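Local coordinates for protein MccF (Escherichia coli, PDB 4IIY) that confers self-immunity to microcin C7, probably as an S66-family serine peptidase that hydrolyses the processed toxin, at residues Phe49-Pro54 with Asp120-Leu125; Cys229-Ser234 with Pro329-Phe334; Ala38-Gly43 with Lys188-Lys193; Pro259-Gly264 with Asp293-Ile298; Leu347-Ala352 with Ile362-Leu367. The protein carries 1 engineered substitution. All coordinates share one frame; numbering follows the deposited sequence.

Contact 1. Residues Phe49-Pro54 with Asp120-Leu125; sequences FSSSAP and DNSNSL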
# COMPACT_ATOMS: atom_id res chain seq x y z
N PHE B 49 21.57 -11.73 -1.55
CA PHE B 49 20.89 -11.64 -0.27
C PHE B 49 19.38 -11.81 -0.45
O PHE B 49 18.85 -11.53 -1.52
CB PHE B 49 21.18 -10.29 0.40
CG PHE B 49 20.58 -9.12 -0.34
CD1 PHE B 49 19.36 -8.59 0.06
CD2 PHE B 49 21.20 -8.59 -1.45
CE1 PHE B 49 18.80 -7.54 -0.64
CE2 PHE B 49 20.65 -7.54 -2.14
CZ PHE B 49 19.43 -7.01 -1.74
N SER B 50 18.71 -12.27 0.61
CA SER B 50 17.26 -12.47 0.61
C SER B 50 16.62 -11.56 1.66
O SER B 50 16.48 -11.93 2.83
CB SER B 50 16.93 -13.94 0.89
OG SER B 50 17.55 -14.80 -0.06
N SER B 51 16.23 -10.36 1.23
CA SER B 51 15.71 -9.37 2.17
C SER B 51 14.22 -9.55 2.48
O SER B 51 13.68 -8.84 3.33
CB SER B 51 15.96 -7.94 1.67
OG SER B 51 15.34 -7.69 0.41
N SER B 52 13.57 -10.51 1.82
CA SER B 52 12.16 -10.76 2.09
C SER B 52 11.80 -12.24 1.92
O SER B 52 12.07 -13.05 2.82
CB SER B 52 11.27 -9.84 1.23
OG SER B 52 9.93 -9.87 1.67
N ALA B 53 11.21 -12.62 0.79
CA ALA B 53 10.74 -14.00 0.62
C ALA B 53 11.90 -14.99 0.54
O ALA B 53 12.92 -14.70 -0.09
CB ALA B 53 9.86 -14.13 -0.61
N PRO B 54 11.75 -16.18 1.16
CA PRO B 54 12.85 -17.16 1.21
C PRO B 54 12.91 -18.05 -0.03
O PRO B 54 12.89 -19.29 0.09
CB PRO B 54 12.49 -17.99 2.44
CG PRO B 54 10.99 -18.01 2.43
CD PRO B 54 10.61 -16.60 1.99
N ASP B 120 7.77 -8.64 0.29
CA ASP B 120 6.95 -7.60 0.91
C ASP B 120 7.69 -6.79 1.98
O ASP B 120 7.18 -5.74 2.40
CB ASP B 120 5.73 -8.23 1.60
CG ASP B 120 4.74 -8.82 0.63
OD1 ASP B 120 3.90 -8.05 0.11
OD2 ASP B 120 4.80 -10.04 0.40
N ASN B 121 8.84 -7.26 2.44
CA ASN B 121 9.32 -6.89 3.77
C ASN B 121 10.68 -6.21 3.86
O ASN B 121 11.21 -6.03 4.96
CB ASN B 121 9.25 -8.11 4.70
CG ASN B 121 7.84 -8.60 4.87
OD1 ASN B 121 7.52 -9.73 4.55
ND2 ASN B 121 6.96 -7.72 5.33
N SER B 122 11.27 -5.82 2.74
CA SER B 122 12.59 -5.23 2.83
C SER B 122 12.59 -3.85 3.50
O SER B 122 13.60 -3.46 4.08
CB SER B 122 13.32 -5.19 1.49
OG SER B 122 12.83 -4.17 0.65
N ASN B 123 11.45 -3.15 3.48
CA ASN B 123 11.40 -1.86 4.17
C ASN B 123 11.75 -1.97 5.66
O ASN B 123 12.28 -1.03 6.25
CB ASN B 123 10.09 -1.08 3.95
CG ASN B 123 8.88 -1.73 4.62
OD1 ASN B 123 8.77 -2.96 4.69
ND2 ASN B 123 7.95 -0.90 5.10
N SER B 124 11.47 -3.12 6.26
CA SER B 124 11.79 -3.32 7.68
C SER B 124 13.27 -3.13 7.99
O SER B 124 13.63 -2.79 9.12
CB SER B 124 11.40 -4.72 8.14
OG SER B 124 10.00 -4.91 8.14
N LEU B 125 14.13 -3.41 7.02
CA LEU B 125 15.57 -3.43 7.24
C LEU B 125 16.17 -2.05 7.37
O LEU B 125 17.29 -1.92 7.89
CB LEU B 125 16.29 -4.13 6.09
CG LEU B 125 16.33 -5.65 6.03
CD1 LEU B 125 14.94 -6.27 6.01
CD2 LEU B 125 17.15 -6.09 4.83
O HOH W 1 8.75 -11.65 3.12
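S52 spans from the loop after strand 45-49 to D120 and N121, where its single hydroxyl takes up two backbone amides. Its CB lies 3.7 Å from N121 N. The first torsion, chi1 -168°, sets OG trans to the backbone N, which aims it at the facing loop. There OG accepts a nearly straight bond from D120 N (2.8 Å, 172° at the hydrogen) and a more bent one from N121 N at 2.9 Å. The hydroxyl proton goes to a water, which accepts from S52 OG at 2.6 Å and donates in turn to N121 OD1 at 2.7 Å. Three bonds therefore grip this buried oxygen and fix its rotation. The other end of the N121 amide, ND2, is taken by the carbonyl of A277 of the second subunit. With an alanine at S52, the two amides would probably lose their shared acceptor and the water its donor, freeing the D120-N121 turn to shift. S51 adds close packing next door, its OG 3.4 Å from S122 CB and its CB 3.9 Å from L125 CD2. R97 of helix 94-105 joins the two loops by bonding S51 O and N121 O. D120 lies about 5 Å (side chain to ligand) from the bound glutamylsulfamoyl inosine, so the contact forms part of the surroundings of the ligand pocket. The two loops leave strands 45-49 and 110-115, neighbours in a mixed sheet, with helix 148-158 packed on S122 and helix 94-105 on L125.

Contact 2. Residues Cys229-Ser234 with Pro329-Phe334; sequences CAFYGS and PVLDGF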
# COMPACT_ATOMS: atom_id res chain seq x y z
N CYS B 229 5.23 -0.97 -26.54
CA CYS B 229 5.61 0.27 -25.86
C CYS B 229 5.11 1.47 -26.67
O CYS B 229 5.20 1.45 -27.91
CB CYS B 229 7.13 0.30 -25.73
SG CYS B 229 7.85 1.59 -24.71
N ALA B 230 4.62 2.51 -26.00
CA ALA B 230 4.10 3.69 -26.69
C ALA B 230 4.69 4.95 -26.07
O ALA B 230 4.87 5.02 -24.84
CB ALA B 230 2.58 3.73 -26.61
N PHE B 231 4.99 5.93 -26.90
CA PHE B 231 5.52 7.21 -26.46
C PHE B 231 4.44 8.27 -26.64
O PHE B 231 4.14 8.68 -27.78
CB PHE B 231 6.77 7.59 -27.26
CG PHE B 231 8.00 6.76 -26.95
CD1 PHE B 231 9.05 7.31 -26.24
CD2 PHE B 231 8.11 5.44 -27.39
CE1 PHE B 231 10.18 6.57 -25.95
CE2 PHE B 231 9.24 4.70 -27.10
CZ PHE B 231 10.29 5.27 -26.39
N TYR B 232 3.87 8.73 -25.54
CA TYR B 232 2.82 9.75 -25.58
C TYR B 232 3.41 11.12 -25.29
O TYR B 232 3.69 11.47 -24.15
CB TYR B 232 1.72 9.42 -24.57
CG TYR B 232 0.98 8.15 -24.87
CD1 TYR B 232 0.02 8.10 -25.87
CD2 TYR B 232 1.21 6.99 -24.12
CE1 TYR B 232 -0.66 6.94 -26.14
CE2 TYR B 232 0.52 5.83 -24.39
CZ TYR B 232 -0.42 5.81 -25.40
OH TYR B 232 -1.11 4.66 -25.67
N GLY B 233 3.59 11.92 -26.34
CA GLY B 233 4.17 13.23 -26.18
C GLY B 233 5.02 13.56 -27.38
O GLY B 233 5.07 12.80 -28.35
N SER B 234 5.69 14.71 -27.33
CA SER B 234 6.59 15.11 -28.39
C SER B 234 7.82 15.77 -27.79
O SER B 234 7.85 16.10 -26.60
CB SER B 234 5.89 16.07 -29.36
OG SER B 234 5.57 17.30 -28.72
N PRO B 329 4.19 14.14 -20.58
CA PRO B 329 4.46 13.06 -21.54
C PRO B 329 4.79 11.75 -20.83
O PRO B 329 5.41 11.74 -19.76
CB PRO B 329 5.65 13.59 -22.35
CG PRO B 329 6.29 14.61 -21.47
CD PRO B 329 5.21 15.20 -20.60
N VAL B 330 4.37 10.64 -21.44
CA VAL B 330 4.49 9.33 -20.80
C VAL B 330 5.08 8.31 -21.76
O VAL B 330 4.61 8.16 -22.89
CB VAL B 330 3.10 8.82 -20.34
CG1 VAL B 330 3.23 7.41 -19.78
CG2 VAL B 330 2.49 9.75 -19.31
N LEU B 331 6.11 7.60 -21.29
CA LEU B 331 6.62 6.42 -21.98
C LEU B 331 5.88 5.25 -21.35
O LEU B 331 6.13 4.91 -20.19
CB LEU B 331 8.13 6.30 -21.80
CG LEU B 331 8.87 5.23 -22.61
CD1 LEU B 331 10.36 5.26 -22.31
CD2 LEU B 331 8.33 3.85 -22.35
N ASP B 332 4.93 4.69 -22.09
CA ASP B 332 4.11 3.61 -21.57
C ASP B 332 4.61 2.26 -22.05
O ASP B 332 4.47 1.92 -23.22
CB ASP B 332 2.66 3.79 -22.00
CG ASP B 332 1.73 2.74 -21.41
OD1 ASP B 332 2.13 2.07 -20.44
OD2 ASP B 332 0.60 2.60 -21.91
N GLY B 333 5.19 1.47 -21.14
CA GLY B 333 5.60 0.12 -21.47
C GLY B 333 7.10 -0.10 -21.57
O GLY B 333 7.56 -0.93 -22.34
N PHE B 334 7.88 0.62 -20.78
CA PHE B 334 9.32 0.37 -20.71
C PHE B 334 9.58 -1.02 -20.13
O PHE B 334 8.90 -1.45 -19.19
CB PHE B 334 10.00 1.47 -19.87
CG PHE B 334 11.51 1.45 -19.90
CD1 PHE B 334 12.22 1.45 -21.09
CD2 PHE B 334 12.22 1.51 -18.71
CE1 PHE B 334 13.61 1.46 -21.09
CE2 PHE B 334 13.61 1.53 -18.71
CZ PHE B 334 14.30 1.50 -19.90
O HOH W 2 -0.36 2.44 -24.30
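Strands 230-232 and 330-334 run antiparallel (164°, axes 4.8 Å apart), with A230-D332 and Y232-V330 as hydrogen-bonded pairs and F231-L331 as the non-hydrogen-bonded pair between them. Each hydrogen-bonded pair has both of its bonds, such as A230 N to D332 O at 2.8 Å. F231 and L331 lie side by side on one face of the sheet. L331 CG stands over the phenyl face in a CH-pi contact, 4.2 Å from the ring centroid but displaced toward the rim, so that F231 CE1 is its nearest atom at 3.8 Å. A serine in place of F231 would probably strip this cover from the isobutyl group of L331 and open a gap beside it. On the other face Y232 presents a ring edge to D332, with CE2 3.8 Å from D332 CB and the ring and carboxylate planes 31° apart. A water joins their ends: it donates to D332 OD2 at 2.6 Å and lies 2.7 Å from Y232 OH. Strand 230-232 is an outermost strand of its mixed sheet within the chain. Strand 297-301 flanks 330-334 on the other side, and Y316 of helix 315-323 stacks on Y232 and touches V330 and D332.

Contact 3. Residues Ala38-Gly43 with Lys188-Lys193; sequences APLAVG and KILTRK. With EDO (1,2-ethanediol), chain O; EDO (1,2-ethanediol), chain Q; EDO (1,2-ethanediol), chain P.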
# COMPACT_ATOMS: atom_id res chain seq x y z
N ALA B 38 32.19 1.22 -8.35
CA ALA B 38 33.07 0.72 -9.40
C ALA B 38 32.28 -0.14 -10.39
O ALA B 38 31.32 -0.82 -10.01
CB ALA B 38 34.21 -0.10 -8.79
N PRO B 39 32.69 -0.12 -11.66
CA PRO B 39 31.95 -0.88 -12.67
C PRO B 39 32.16 -2.39 -12.52
O PRO B 39 33.13 -2.83 -11.91
CB PRO B 39 32.55 -0.39 -13.99
CG PRO B 39 33.94 0.04 -13.62
CD PRO B 39 33.81 0.63 -12.24
N LEU B 40 31.24 -3.16 -13.09
CA LEU B 40 31.35 -4.61 -13.13
C LEU B 40 32.32 -5.03 -14.24
O LEU B 40 32.50 -4.31 -15.23
CB LEU B 40 29.98 -5.22 -13.38
CG LEU B 40 29.82 -6.73 -13.19
CD1 LEU B 40 29.99 -7.10 -11.74
CD2 LEU B 40 28.45 -7.19 -13.70
N ALA B 41 32.92 -6.20 -14.08
CA ALA B 41 33.75 -6.81 -15.11
C ALA B 41 33.56 -8.31 -15.09
O ALA B 41 33.28 -8.90 -14.04
CB ALA B 41 35.22 -6.47 -14.90
N VAL B 42 33.72 -8.94 -16.25
CA VAL B 42 33.71 -10.38 -16.34
C VAL B 42 34.68 -10.96 -15.32
O VAL B 42 35.82 -10.49 -15.18
CB VAL B 42 34.10 -10.84 -17.76
CG1 VAL B 42 34.37 -12.34 -17.80
CG2 VAL B 42 33.01 -10.47 -18.75
N GLY B 43 34.22 -11.95 -14.57
CA GLY B 43 35.05 -12.61 -13.57
C GLY B 43 34.88 -12.06 -12.16
O GLY B 43 35.42 -12.60 -11.21
N LYS B 188 25.81 -5.13 -20.48
CA LYS B 188 26.10 -3.90 -21.21
C LYS B 188 26.11 -2.68 -20.29
O LYS B 188 27.07 -1.88 -20.29
CB LYS B 188 25.08 -3.68 -22.32
CG LYS B 188 25.27 -2.40 -23.12
CD LYS B 188 26.54 -2.46 -23.96
CE LYS B 188 26.65 -1.28 -24.91
NZ LYS B 188 27.86 -1.40 -25.77
N ILE B 189 25.05 -2.51 -19.52
CA ILE B 189 24.89 -1.34 -18.66
C ILE B 189 26.01 -1.26 -17.63
O ILE B 189 26.56 -0.19 -17.37
CB ILE B 189 23.52 -1.35 -17.95
CG1 ILE B 189 22.38 -1.16 -18.95
CG2 ILE B 189 23.46 -0.25 -16.90
CD1 ILE B 189 22.41 0.17 -19.68
N LEU B 190 26.35 -2.40 -17.04
CA LEU B 190 27.26 -2.40 -15.91
C LEU B 190 28.74 -2.48 -16.30
O LEU B 190 29.60 -2.13 -15.48
CB LEU B 190 26.90 -3.52 -14.93
CG LEU B 190 25.49 -3.43 -14.31
CD1 LEU B 190 25.23 -4.63 -13.42
CD2 LEU B 190 25.30 -2.14 -13.51
N THR B 191 29.05 -2.93 -17.51
CA THR B 191 30.46 -3.02 -17.93
C THR B 191 30.91 -1.99 -18.95
O THR B 191 32.11 -1.79 -19.14
CB THR B 191 30.84 -4.41 -18.48
OG1 THR B 191 30.23 -4.61 -19.76
CG2 THR B 191 30.43 -5.52 -17.53
N ARG B 192 29.97 -1.31 -19.61
CA ARG B 192 30.34 -0.39 -20.69
C ARG B 192 31.20 0.77 -20.21
O ARG B 192 31.16 1.16 -19.05
CB ARG B 192 29.09 0.16 -21.40
CG ARG B 192 28.17 1.00 -20.51
CD ARG B 192 27.00 1.55 -21.29
NE ARG B 192 27.36 2.71 -22.11
CZ ARG B 192 27.45 3.95 -21.63
NH1 ARG B 192 27.23 4.19 -20.34
NH2 ARG B 192 27.78 4.95 -22.44
N LYS B 193 31.99 1.32 -21.13
CA LYS B 193 32.72 2.55 -20.85
C LYS B 193 31.72 3.68 -20.61
O LYS B 193 30.71 3.78 -21.30
CB LYS B 193 33.63 2.92 -22.02
CG LYS B 193 34.62 1.84 -22.40
CD LYS B 193 35.56 1.52 -21.25
CE LYS B 193 36.92 1.08 -21.76
NZ LYS B 193 37.98 2.06 -21.38
C1 EDO O . 26.92 4.03 -25.56
O1 EDO O . 27.96 4.98 -25.32
C2 EDO O . 27.50 2.66 -25.90
O2 EDO O . 28.03 2.01 -24.74
C1 EDO Q . 25.92 7.96 -19.78
O1 EDO Q . 25.85 6.80 -20.61
C2 EDO Q . 27.09 7.81 -18.83
O2 EDO Q . 27.73 6.54 -19.04
C1 EDO P . 37.37 -3.65 -11.43
O1 EDO P . 37.01 -2.26 -11.35
C2 EDO P . 36.20 -4.47 -11.98
O2 EDO P . 35.13 -4.53 -11.02
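The C-terminal turn of helix 178-191 meets the extended N-terminal chain through L190 and T191, which face P39 and L40 just ahead of strand 45-49. At this helix end R192 has already left the helical conformation, and a backbone amide from the distant segment reaches the L190 carbonyl. L40 N donates to L190 O over 3.1 Å, with a bent N-H...O angle of 141° and the donor well above the carbonyl plane, 38° out of it. P39 CB lies 3.7 Å from the same L190 O. The apolar part lies beside this bond. With CG of L40 opposite the backbone N (chi1 -168°), its side chain lies obliquely across that of L190: the two CB atoms are 3.8 Å apart, and L40 CD2 comes within 4.1 Å of L190 CD1. I140 of strand 140-143 touches both leucines and F75 touches L40, so this pair joins the helix end to the N-terminal sheet. T191 borders the pair on the more exposed side, laying its methyl CG2 3.3 Å from L40 O. Its hydroxyl turns back along the helix to bond the carbonyl of I187, which gives the methyl the position facing L40. R192 points away from the N-terminal chain, its guanidinium bonded to Y366 OH and the G196 carbonyl and also met by two ethanediols, probably from the crystallisation liquor. R192 NH1 donates to O2 of one at 2.7 Å. The second is gripped twice, by R192 NE to its O2 at 2.8 Å and by R192 NH2 to its O1 at 2.9 Å.

Contact 4. Residues Pro259-Gly264 with Asp293-Ile298; sequences PEIRNG and DKVSAI. With EDO (1,2-ethanediol), chain M.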
# COMPACT_ATOMS: atom_id res chain seq x y z
N PRO B 259 13.27 9.12 -1.21
CA PRO B 259 13.94 10.25 -1.87
C PRO B 259 12.94 11.34 -2.23
O PRO B 259 11.86 11.05 -2.74
CB PRO B 259 14.53 9.65 -3.15
CG PRO B 259 14.49 8.17 -2.96
CD PRO B 259 13.41 7.86 -1.97
N GLU B 260 13.30 12.59 -1.98
CA GLU B 260 12.46 13.72 -2.36
C GLU B 260 12.36 13.79 -3.89
O GLU B 260 13.38 13.77 -4.57
CB GLU B 260 13.02 15.04 -1.83
CG GLU B 260 12.16 16.25 -2.19
CD GLU B 260 12.84 17.58 -1.92
OE1 GLU B 260 14.08 17.64 -1.94
OE2 GLU B 260 12.12 18.57 -1.70
N ILE B 261 11.14 13.87 -4.39
CA ILE B 261 10.89 14.10 -5.81
C ILE B 261 10.89 15.60 -6.07
O ILE B 261 10.29 16.36 -5.31
CB ILE B 261 9.57 13.47 -6.25
CG1 ILE B 261 9.68 11.95 -6.13
CG2 ILE B 261 9.22 13.87 -7.69
CD1 ILE B 261 8.37 11.19 -6.34
N ARG B 262 11.59 16.01 -7.12
CA ARG B 262 11.80 17.43 -7.36
C ARG B 262 11.32 17.86 -8.73
O ARG B 262 11.19 17.03 -9.63
CB ARG B 262 13.28 17.78 -7.20
CG ARG B 262 13.80 17.53 -5.78
CD ARG B 262 15.11 18.24 -5.52
NE ARG B 262 16.26 17.49 -6.01
CZ ARG B 262 16.98 16.66 -5.26
NH1 ARG B 262 16.67 16.47 -3.98
NH2 ARG B 262 18.01 16.02 -5.79
N ASN B 263 11.06 19.15 -8.87
CA ASN B 263 10.69 19.71 -10.16
C ASN B 263 11.65 19.24 -11.25
O ASN B 263 12.86 19.33 -11.09
CB ASN B 263 10.71 21.24 -10.11
CG ASN B 263 9.56 21.81 -9.31
OD1 ASN B 263 8.46 21.25 -9.29
ND2 ASN B 263 9.80 22.95 -8.67
N GLY B 264 11.09 18.76 -12.35
CA GLY B 264 11.91 18.34 -13.46
C GLY B 264 12.32 16.88 -13.47
O GLY B 264 12.84 16.41 -14.46
N ASP B 293 2.60 17.64 -10.22
CA ASP B 293 2.91 19.07 -10.36
C ASP B 293 4.40 19.29 -10.55
O ASP B 293 4.83 20.39 -10.93
CB ASP B 293 2.45 19.85 -9.12
CG ASP B 293 0.93 19.92 -8.99
OD1 ASP B 293 0.23 19.77 -10.01
OD2 ASP B 293 0.46 20.15 -7.86
N LYS B 294 5.20 18.26 -10.29
CA LYS B 294 6.65 18.38 -10.32
C LYS B 294 7.31 17.72 -11.52
O LYS B 294 8.23 18.28 -12.11
CB LYS B 294 7.27 17.77 -9.07
CG LYS B 294 6.95 18.47 -7.76
CD LYS B 294 7.48 17.62 -6.61
CE LYS B 294 7.18 18.17 -5.23
NZ LYS B 294 7.63 17.19 -4.20
N VAL B 295 6.89 16.50 -11.86
CA VAL B 295 7.66 15.70 -12.80
C VAL B 295 7.48 16.15 -14.25
O VAL B 295 6.40 16.61 -14.64
CB VAL B 295 7.41 14.17 -12.65
CG1 VAL B 295 7.77 13.72 -11.24
CG2 VAL B 295 5.97 13.82 -12.97
N SER B 296 8.54 16.01 -15.04
CA SER B 296 8.49 16.44 -16.43
C SER B 296 8.12 15.32 -17.40
O SER B 296 7.78 15.57 -18.56
CB SER B 296 9.81 17.08 -16.85
OG SER B 296 10.05 18.25 -16.09
N ALA B 297 8.17 14.07 -16.93
CA ALA B 297 7.74 12.92 -17.72
C ALA B 297 7.53 11.76 -16.77
O ALA B 297 8.02 11.77 -15.63
CB ALA B 297 8.80 12.56 -18.79
N ILE B 298 6.79 10.76 -17.24
CA ILE B 298 6.56 9.53 -16.49
C ILE B 298 6.91 8.34 -17.37
O ILE B 298 6.55 8.30 -18.55
CB ILE B 298 5.08 9.42 -16.06
CG1 ILE B 298 4.71 10.57 -15.13
CG2 ILE B 298 4.80 8.06 -15.40
CD1 ILE B 298 3.22 10.82 -15.04
C1 EDO M . 7.47 12.16 -2.52
O1 EDO M . 6.34 13.04 -2.49
C2 EDO M . 8.67 12.85 -1.88
O2 EDO M . 8.94 14.04 -2.62
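G264, I261, K294 and V295 make the tight side of this contact. G264 N donates to K294 O at 2.9 Å and 165°, while N263 CA comes within 3.4 Å of that same oxygen in a CA-H...O contact. The backbone angles of G264 would press a CB against the carbonyl oxygen before it, which accounts for the glycine. Deeper in, the buried I261 and V295 side chains lie aslant, I261 CG2 3.8 Å from V295 CG1. K294 is held at its other end too: it stretches fully extended over the edge of the loop, its CD 3.3 Å from I261 O, and its NZ ends in a bond to that same oxygen at 3.0 Å, with the donor tilted 30° from the carbonyl plane. An ethanediol, probably from the crystallisation liquor, lies beside K294 and takes the amide of I261 on its O2 at 2.8 Å. The fit slackens beyond the lysine, where N263, E260 and R262 are exposed. N263 stands almost perpendicular to the lysine chain and touches it with the amide oxygen, OD1 to K294 CG at 3.5 Å. Farther out, E260 and R262 form a weak salt bridge within their own loop. The arrangement belongs to a beta-alpha-beta crossover: strand 266-270 leads through helices 276-288 and 291-294 to its parallel neighbour 297-301, and the contact joins the chain entering the first strand to the chain entering the second.

Contact 5. Residues Leu347-Ala352 with Ile362-Leu367; sequences LGVKLA and ITEQYL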
# COMPACT_ATOMS: atom_id res chain seq x y z
N LEU B 347 19.11 4.29 -11.09
CA LEU B 347 18.18 5.25 -10.50
C LEU B 347 18.91 6.43 -9.89
O LEU B 347 19.94 6.26 -9.22
CB LEU B 347 17.35 4.57 -9.41
CG LEU B 347 16.49 3.39 -9.85
CD1 LEU B 347 15.93 2.67 -8.64
CD2 LEU B 347 15.37 3.86 -10.74
N GLY B 348 18.38 7.64 -10.11
CA GLY B 348 18.95 8.84 -9.52
C GLY B 348 19.91 9.60 -10.41
O GLY B 348 20.56 10.54 -9.94
N VAL B 349 19.99 9.21 -11.67
CA VAL B 349 20.78 9.95 -12.67
C VAL B 349 19.88 10.41 -13.80
O VAL B 349 18.75 9.94 -13.94
CB VAL B 349 21.93 9.10 -13.26
CG1 VAL B 349 22.93 8.71 -12.17
CG2 VAL B 349 21.40 7.85 -13.98
N LYS B 350 20.39 11.33 -14.62
CA LYS B 350 19.61 11.86 -15.73
C LYS B 350 19.43 10.86 -16.87
O LYS B 350 20.37 10.19 -17.30
CB LYS B 350 20.25 13.15 -16.27
CG LYS B 350 20.10 14.34 -15.33
CD LYS B 350 20.82 15.57 -15.87
CE LYS B 350 20.78 16.71 -14.87
NZ LYS B 350 21.54 17.90 -15.36
N LEU B 351 18.19 10.82 -17.35
CA LEU B 351 17.83 10.15 -18.60
C LEU B 351 17.27 11.18 -19.56
O LEU B 351 16.77 12.23 -19.14
CB LEU B 351 16.74 9.11 -18.37
CG LEU B 351 16.87 8.11 -17.23
CD1 LEU B 351 15.65 7.20 -17.22
CD2 LEU B 351 18.16 7.31 -17.37
N ALA B 352 17.32 10.87 -20.85
CA ALA B 352 16.63 11.67 -21.85
C ALA B 352 15.67 10.79 -22.62
O ALA B 352 16.08 9.78 -23.21
CB ALA B 352 17.62 12.34 -22.81
N ILE B 362 20.42 7.03 -21.16
CA ILE B 362 21.08 7.50 -19.95
C ILE B 362 22.08 8.58 -20.36
O ILE B 362 22.89 8.37 -21.26
CB ILE B 362 21.83 6.36 -19.23
CG1 ILE B 362 20.94 5.13 -19.03
CG2 ILE B 362 22.40 6.85 -17.91
CD1 ILE B 362 21.72 3.88 -18.67
N THR B 363 22.01 9.75 -19.72
CA THR B 363 22.86 10.86 -20.13
C THR B 363 23.86 11.32 -19.07
O THR B 363 24.64 12.24 -19.31
CB THR B 363 22.03 12.07 -20.60
OG1 THR B 363 21.26 12.57 -19.50
CG2 THR B 363 21.10 11.68 -21.74
N GLU B 364 23.83 10.68 -17.91
CA GLU B 364 24.72 11.05 -16.81
C GLU B 364 25.51 9.83 -16.34
O GLU B 364 24.96 8.72 -16.26
CB GLU B 364 23.89 11.63 -15.65
CG GLU B 364 24.70 11.89 -14.39
CD GLU B 364 23.87 12.41 -13.24
OE1 GLU B 364 22.65 12.63 -13.40
OE2 GLU B 364 24.44 12.59 -12.14
N GLN B 365 26.79 10.03 -16.03
CA GLN B 365 27.65 8.96 -15.53
C GLN B 365 27.05 8.30 -14.29
O GLN B 365 26.60 8.98 -13.38
CB GLN B 365 29.03 9.52 -15.19
CG GLN B 365 30.03 8.47 -14.75
CD GLN B 365 31.39 9.07 -14.43
OE1 GLN B 365 31.62 10.26 -14.64
NE2 GLN B 365 32.29 8.24 -13.91
N TYR B 366 27.07 6.97 -14.27
CA TYR B 366 26.39 6.22 -13.21
C TYR B 366 27.25 5.13 -12.56
O TYR B 366 26.80 4.48 -11.62
CB TYR B 366 25.07 5.64 -13.75
CG TYR B 366 25.26 4.73 -14.94
CD1 TYR B 366 25.53 3.37 -14.76
CD2 TYR B 366 25.21 5.22 -16.23
CE1 TYR B 366 25.73 2.53 -15.85
CE2 TYR B 366 25.41 4.39 -17.32
CZ TYR B 366 25.67 3.06 -17.13
OH TYR B 366 25.87 2.26 -18.24
N LEU B 367 28.48 4.95 -13.06
CA LEU B 367 29.49 4.13 -12.41
C LEU B 367 30.83 4.84 -12.56
O LEU B 367 30.99 5.67 -13.46
CB LEU B 367 29.57 2.73 -13.04
CG LEU B 367 28.39 1.78 -12.80
CD1 LEU B 367 28.37 0.62 -13.78
CD2 LEU B 367 28.39 1.26 -11.37
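E364 lies obliquely across V349 and K350, its carboxylate oxygen OE1 turned to their backbone. With CG trans to the backbone N (chi1 173°) and the rest of the chain extended, CD passes 3.8 Å from V349 CB, and OE1 accepts the amide of K350 at 2.9 Å. That donor approaches on the anti side of the carboxylate, 28° out of its plane. A side-chain oxygen thus takes a strand amide, and the chain continues the pairing at K350 O, which accepts an almost straight bond from T363 N at 3.0 Å. K350 itself extends toward solvent. Its NZ stays 5.7 Å from E364 OE1, so any attraction between these opposite charges is probably a loose one. On the inner side I362 is crossed at a slant by both L351 and V349. L351 sends CD2 within 3.9 Å of I362 CG1, and V349 CG2 lies 4.2 Å from I362 CG2. The other methyl of V349, CG1, packs 4.1 Å from Y366 CB. T363 faces the other way, with CG2 3.7 Å from A352 CB and its hydroxyl bonded to E238 of the adjoining strand 236-245. The Y366 ring leads off from V349 toward helix 178-191. Strands 350-354 and 359-362 are antiparallel neighbours joined by a short connection, and L351-I362 is a non-hydrogen-bonded pair between them. The contact thus lies at the open end of a beta-hairpin, where the second strand gives way to the C-terminal tail and the carboxylate of E364 carries the bonding one step further.

Overall arrangement
Contact 1 borders the ligand pocket: the S122 side chain is about 9 Å from that of A145, the engineered residue at the predicted nucleophile position, and D120 about 10 Å from that of H338, a predicted charge-relay residue. Contacts 2, 4 and 5 share the eight-stranded sheet. Contacts 2 and 4 join directly, L331 N meeting I298 O at 2.9 Å, whereas contact 5 comes no nearer to contact 2 than about 6 Å (nearest atoms). Contact 3, with its centre about 15 Å from that of contact 5, connects to it through I189 O and Y366 OH, 2.7 Å apart. Contacts 1 and 2 lie on opposite sides of the chain's centre, their own centres about 32 Å apart.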